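Local structure of Rubredoxin\:oxygen oxidoreductase (1E5D) at residues Val255-Asp260 with Val284-Cys289; Arg278-Thr283 with Thr391-Leu396. The protein catalyses the four-electron reduction of dioxygen to two water molecules, using a diiron centre and the flavin FMN as cofactors. All blocks are in the same frame, centred on the assembly; numbering follows the deposited sequence.

Overall arrangement
Both contacts belong to the flavodoxin-like part of the chain, and both involve the unit strand 254-259, helix 265-279, strand 283-288. Contact 1 pairs the two strands of that unit inside the parallel sheet. Contact 2 takes the turn between its helix and second strand and packs it on the C-terminal helix 379-400. Their centres lie about 15 Å apart, and Val255 of contact 1 touches Cys282 and Leu396 of contact 2. Contact 1 rests on backbone hydrogen bonds between mostly buried residues, whereas contact 2 has no hydrogen bond between its segments: apolar groups and a cysteine thiol meet in its interior, and a charged pair extends it to the surface.

Contact 1. Residues Val255-Asp260 with Val284-Cys289; sequences VVIFYD and VKLMWC
Val255-Tyr259 and Val284-Trp288 run side by side as parallel strands, their axes 4.6 Å apart at the closest and 13° from alignment, with Val255, Ile257 and Tyr259 exchanging hydrogen bonds with Lys285, Met287 and Cys289. Met287 N to Ile257 O (2.7 Å) is essentially straight, whereas Tyr259 N to Met287 O, at 3.3 Å, is weak. This is the first beta-alpha-beta unit of the flavodoxin fold, and helix 265-279 covers the sheet face that carries Val255, Ile257, Tyr259 and Val284. Beta-branched residues suit such extended, buried strands. On that face Ile257 reaches two neighbours with separate branches: CG2 meets Leu286 CD1 at 3.5 Å, and CD1 meets Val284 CG1 at 3.8 Å. On the other face Val256 CG1 packs against Met287 SD, a flexible thioether that fits beside a rigid branched neighbour. Phe258 also lies there, its CD1 3.7 Å from Cys289 SG in an oblique sulfur-aromatic contact. With CG between backbone N and carbonyl carbon (chi1 79°), the Tyr259 ring leans across to Trp288, bringing CZ within 3.6 Å of Trp288 CD1. The planes are 19° from parallel but strongly offset, so the rings barely overlap: Trp288 CD1 sits over a face of the tyrosine ring, and Tyr259 OH over a face of the indole. Trp288 NE1 donates to Asp260 OD1 at 3.0 Å, approaching from above the carboxylate plane. The same oxygen forms a salt bridge with Lys290, so the buried carboxylate is met by both an indole N-H and a positive charge, which would be expected to favour its ionised form.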
# COMPACT_ATOMS: atom_id res chain seq x y z
N VAL A 255 -4.54 9.02 -20.94
CA VAL A 255 -5.12 9.27 -19.63
C VAL A 255 -5.01 8.00 -18.80
O VAL A 255 -5.39 6.91 -19.22
CB VAL A 255 -6.58 9.75 -19.73
CG1 VAL A 255 -7.18 10.02 -18.36
CG2 VAL A 255 -6.68 11.02 -20.58
N VAL A 256 -4.43 8.13 -17.62
CA VAL A 256 -4.31 7.08 -16.63
C VAL A 256 -5.29 7.38 -15.50
O VAL A 256 -5.21 8.40 -14.82
CB VAL A 256 -2.90 7.00 -16.02
CG1 VAL A 256 -2.93 6.10 -14.78
CG2 VAL A 256 -1.88 6.51 -17.02
N ILE A 257 -6.23 6.48 -15.32
CA ILE A 257 -7.18 6.55 -14.22
C ILE A 257 -6.82 5.49 -13.18
O ILE A 257 -6.78 4.29 -13.47
CB ILE A 257 -8.62 6.33 -14.71
CG1 ILE A 257 -9.10 7.35 -15.74
CG2 ILE A 257 -9.56 6.26 -13.52
CD1 ILE A 257 -10.28 6.87 -16.56
N PHE A 258 -6.55 5.89 -11.94
CA PHE A 258 -6.30 4.85 -10.94
C PHE A 258 -7.19 5.16 -9.74
O PHE A 258 -7.44 6.30 -9.37
CB PHE A 258 -4.84 4.72 -10.60
CG PHE A 258 -4.15 5.71 -9.70
CD1 PHE A 258 -4.19 5.56 -8.32
CD2 PHE A 258 -3.44 6.78 -10.20
CE1 PHE A 258 -3.55 6.42 -7.46
CE2 PHE A 258 -2.79 7.66 -9.34
CZ PHE A 258 -2.84 7.49 -7.97
N TYR A 259 -7.68 4.09 -9.14
CA TYR A 259 -8.68 4.16 -8.10
C TYR A 259 -8.54 2.92 -7.22
O TYR A 259 -7.88 1.95 -7.61
CB TYR A 259 -10.10 4.21 -8.72
CG TYR A 259 -10.52 2.82 -9.14
CD1 TYR A 259 -9.96 2.24 -10.28
CD2 TYR A 259 -11.46 2.07 -8.43
CE1 TYR A 259 -10.33 0.97 -10.69
CE2 TYR A 259 -11.82 0.80 -8.83
CZ TYR A 259 -11.25 0.25 -9.97
OH TYR A 259 -11.63 -1.01 -10.35
N ASP A 260 -9.23 2.96 -6.10
CA ASP A 260 -9.56 1.78 -5.32
C ASP A 260 -11.01 1.96 -4.86
O ASP A 260 -11.58 3.04 -4.99
CB ASP A 260 -8.61 1.57 -4.15
CG ASP A 260 -8.62 0.13 -3.67
OD1 ASP A 260 -9.43 -0.67 -4.19
OD2 ASP A 260 -7.84 -0.20 -2.76
N VAL A 284 -6.83 5.34 -22.90
CA VAL A 284 -7.04 5.27 -21.46
C VAL A 284 -6.38 4.05 -20.84
O VAL A 284 -6.45 2.92 -21.33
CB VAL A 284 -8.55 5.24 -21.14
CG1 VAL A 284 -8.79 5.14 -19.64
CG2 VAL A 284 -9.21 6.49 -21.72
N LYS A 285 -5.72 4.30 -19.71
CA LYS A 285 -5.32 3.22 -18.82
C LYS A 285 -6.16 3.36 -17.54
O LYS A 285 -5.96 4.33 -16.81
CB LYS A 285 -3.83 3.22 -18.51
CG LYS A 285 -2.93 3.08 -19.72
CD LYS A 285 -2.86 1.64 -20.20
CE LYS A 285 -3.14 1.54 -21.69
NZ LYS A 285 -4.10 0.44 -22.01
N LEU A 286 -7.05 2.40 -17.33
CA LEU A 286 -7.85 2.24 -16.14
C LEU A 286 -7.21 1.24 -15.19
O LEU A 286 -7.26 0.03 -15.43
CB LEU A 286 -9.28 1.79 -16.50
CG LEU A 286 -10.26 1.67 -15.33
CD1 LEU A 286 -10.14 2.89 -14.42
CD2 LEU A 286 -11.68 1.52 -15.82
N MET A 287 -6.61 1.70 -14.10
CA MET A 287 -5.85 0.80 -13.23
C MET A 287 -6.35 0.76 -11.79
O MET A 287 -6.37 1.77 -11.09
CB MET A 287 -4.37 1.22 -13.27
CG MET A 287 -3.90 1.46 -14.70
SD MET A 287 -2.18 2.01 -14.80
CE MET A 287 -1.35 0.44 -14.62
N TRP A 288 -6.73 -0.42 -11.35
CA TRP A 288 -7.14 -0.73 -9.99
C TRP A 288 -5.94 -0.93 -9.07
O TRP A 288 -5.09 -1.78 -9.33
CB TRP A 288 -7.99 -2.01 -10.03
CG TRP A 288 -8.65 -2.38 -8.74
CD1 TRP A 288 -9.00 -1.53 -7.74
CD2 TRP A 288 -9.05 -3.69 -8.32
NE1 TRP A 288 -9.58 -2.23 -6.71
CE2 TRP A 288 -9.63 -3.55 -7.04
CE3 TRP A 288 -8.98 -4.96 -8.88
CZ2 TRP A 288 -10.14 -4.63 -6.32
CZ3 TRP A 288 -9.48 -6.03 -8.16
CH2 TRP A 288 -10.06 -5.87 -6.89
N CYS A 289 -5.84 -0.16 -7.99
CA CYS A 289 -4.71 -0.31 -7.08
C CYS A 289 -4.61 -1.69 -6.46
O CYS A 289 -3.55 -2.10 -5.99
CB CYS A 289 -4.78 0.72 -5.94
SG CYS A 289 -4.50 2.40 -6.49

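Contact 2. Residues Arg278-Thr283 with Thr391-Leu396; sequences RDEGCT and TIARAL
Glu280 and Cys282 pack against Ala393, Arg394 and Leu396 where a Schellman motif ends helix 265-279 and the chain turns toward strand 283-288. Within this motif Gly281 takes positive phi (71°), a conformation that glycine adopts without strain from a side chain. Gly281 N bonds to Arg278 O at 2.6 Å, and Cys282 N to the carbonyl of Phe277. In this flavodoxin-like part of the chain the turn meets the C-terminal helix 379-400.

The apolar contacts centre on Ala393, whose lone methyl lets the turn come near the helix. Its CB meets Glu280 CB at 3.7 Å, so the aliphatic base of a charged residue serves as packing surface. Cys282 SG reaches the same methyl at 4.1 Å and also lies 4.3 Å from Leu396 CD1. A compact, weakly polar thiol suits this buried place, where Cys282 also touches Phe277 and Asn253. One turn further along, Leu396 has the length to reach the sulfur and also packs on Ile338 of strand 338-345.

The polar contacts lie farther out, and no hydrogen bond joins the two segments. The Glu280 chain bends at chi2 (-57°), carrying its carboxylate alongside the helix, where OE2 makes a weak hydrogen bond with Gln390, and the backbone O of Glu280 accepts a hydrogen bond from Lys397 NZ. Exposed Arg394 swings its guanidinium round to meet this acid in a salt bridge. The carboxylate and guanidinium planes stand 68° apart, and Glu280 OE1 approaches Arg394 NH2 obliquely at 3.6 Å.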
# COMPACT_ATOMS: atom_id res chain seq x y z
N ARG A 278 -12.20 8.03 -23.78
CA ARG A 278 -12.02 7.39 -25.10
C ARG A 278 -12.80 8.20 -26.13
O ARG A 278 -12.27 8.55 -27.19
CB ARG A 278 -12.44 5.93 -25.04
CG ARG A 278 -12.59 5.21 -26.36
CD ARG A 278 -13.49 3.98 -26.24
NE ARG A 278 -14.84 4.37 -25.82
CZ ARG A 278 -15.95 4.28 -26.53
NH1 ARG A 278 -15.95 3.80 -27.76
NH2 ARG A 278 -17.11 4.69 -26.00
N ASP A 279 -14.05 8.51 -25.78
CA ASP A 279 -14.95 9.28 -26.63
C ASP A 279 -14.31 10.58 -27.10
O ASP A 279 -14.51 10.99 -28.24
CB ASP A 279 -16.26 9.59 -25.90
CG ASP A 279 -17.38 8.64 -26.26
OD1 ASP A 279 -17.36 8.07 -27.37
OD2 ASP A 279 -18.27 8.45 -25.41
N GLU A 280 -13.55 11.20 -26.20
CA GLU A 280 -12.81 12.41 -26.51
C GLU A 280 -11.54 12.11 -27.29
O GLU A 280 -10.68 12.98 -27.45
CB GLU A 280 -12.46 13.15 -25.21
CG GLU A 280 -13.69 13.60 -24.43
CD GLU A 280 -14.61 14.48 -25.25
OE1 GLU A 280 -14.13 15.52 -25.76
OE2 GLU A 280 -15.80 14.13 -25.39
N GLY A 281 -11.40 10.88 -27.76
CA GLY A 281 -10.20 10.49 -28.49
C GLY A 281 -8.95 10.37 -27.65
O GLY A 281 -7.83 10.59 -28.12
N CYS A 282 -9.09 10.01 -26.37
CA CYS A 282 -7.90 9.74 -25.58
C CYS A 282 -7.61 8.25 -25.52
O CYS A 282 -8.50 7.43 -25.72
CB CYS A 282 -8.06 10.25 -24.15
SG CYS A 282 -8.38 12.03 -24.06
N THR A 283 -6.36 7.89 -25.25
CA THR A 283 -6.05 6.51 -24.90
C THR A 283 -6.20 6.40 -23.38
O THR A 283 -5.73 7.29 -22.66
CB THR A 283 -4.64 6.01 -25.24
OG1 THR A 283 -4.10 6.62 -26.41
CG2 THR A 283 -4.72 4.51 -25.52
N THR A 391 -13.94 18.33 -19.82
CA THR A 391 -13.10 19.46 -19.42
C THR A 391 -11.62 19.10 -19.47
O THR A 391 -10.81 19.76 -20.13
CB THR A 391 -13.47 19.91 -17.99
OG1 THR A 391 -14.86 20.28 -18.00
CG2 THR A 391 -12.67 21.12 -17.56
N ILE A 392 -11.26 18.04 -18.76
CA ILE A 392 -9.85 17.64 -18.72
C ILE A 392 -9.33 17.34 -20.12
O ILE A 392 -8.27 17.82 -20.54
CB ILE A 392 -9.66 16.43 -17.79
CG1 ILE A 392 -9.83 16.78 -16.31
CG2 ILE A 392 -8.31 15.77 -18.04
CD1 ILE A 392 -10.20 15.62 -15.41
N ALA A 393 -10.06 16.54 -20.91
CA ALA A 393 -9.57 16.26 -22.25
C ALA A 393 -9.41 17.53 -23.07
O ALA A 393 -8.48 17.65 -23.87
CB ALA A 393 -10.50 15.31 -22.98
N ARG A 394 -10.32 18.49 -22.88
CA ARG A 394 -10.22 19.72 -23.66
C ARG A 394 -8.87 20.37 -23.35
O ARG A 394 -8.11 20.76 -24.22
CB ARG A 394 -11.35 20.69 -23.34
CG ARG A 394 -12.16 21.14 -24.55
CD ARG A 394 -13.65 20.95 -24.34
NE ARG A 394 -14.19 19.86 -25.14
CZ ARG A 394 -15.49 19.63 -25.32
NH1 ARG A 394 -16.39 20.43 -24.76
NH2 ARG A 394 -15.89 18.60 -26.06
N ALA A 395 -8.61 20.44 -22.04
CA ALA A 395 -7.36 21.02 -21.58
C ALA A 395 -6.17 20.25 -22.11
O ALA A 395 -5.16 20.86 -22.49
CB ALA A 395 -7.35 21.06 -20.06
N LEU A 396 -6.28 18.93 -22.15
CA LEU A 396 -5.20 18.09 -22.69
C LEU A 396 -4.88 18.51 -24.13
O LEU A 396 -3.74 18.84 -24.43
CB LEU A 396 -5.57 16.61 -22.66
CG LEU A 396 -4.50 15.61 -22.22
CD1 LEU A 396 -4.87 14.22 -22.72
CD2 LEU A 396 -3.11 16.01 -22.68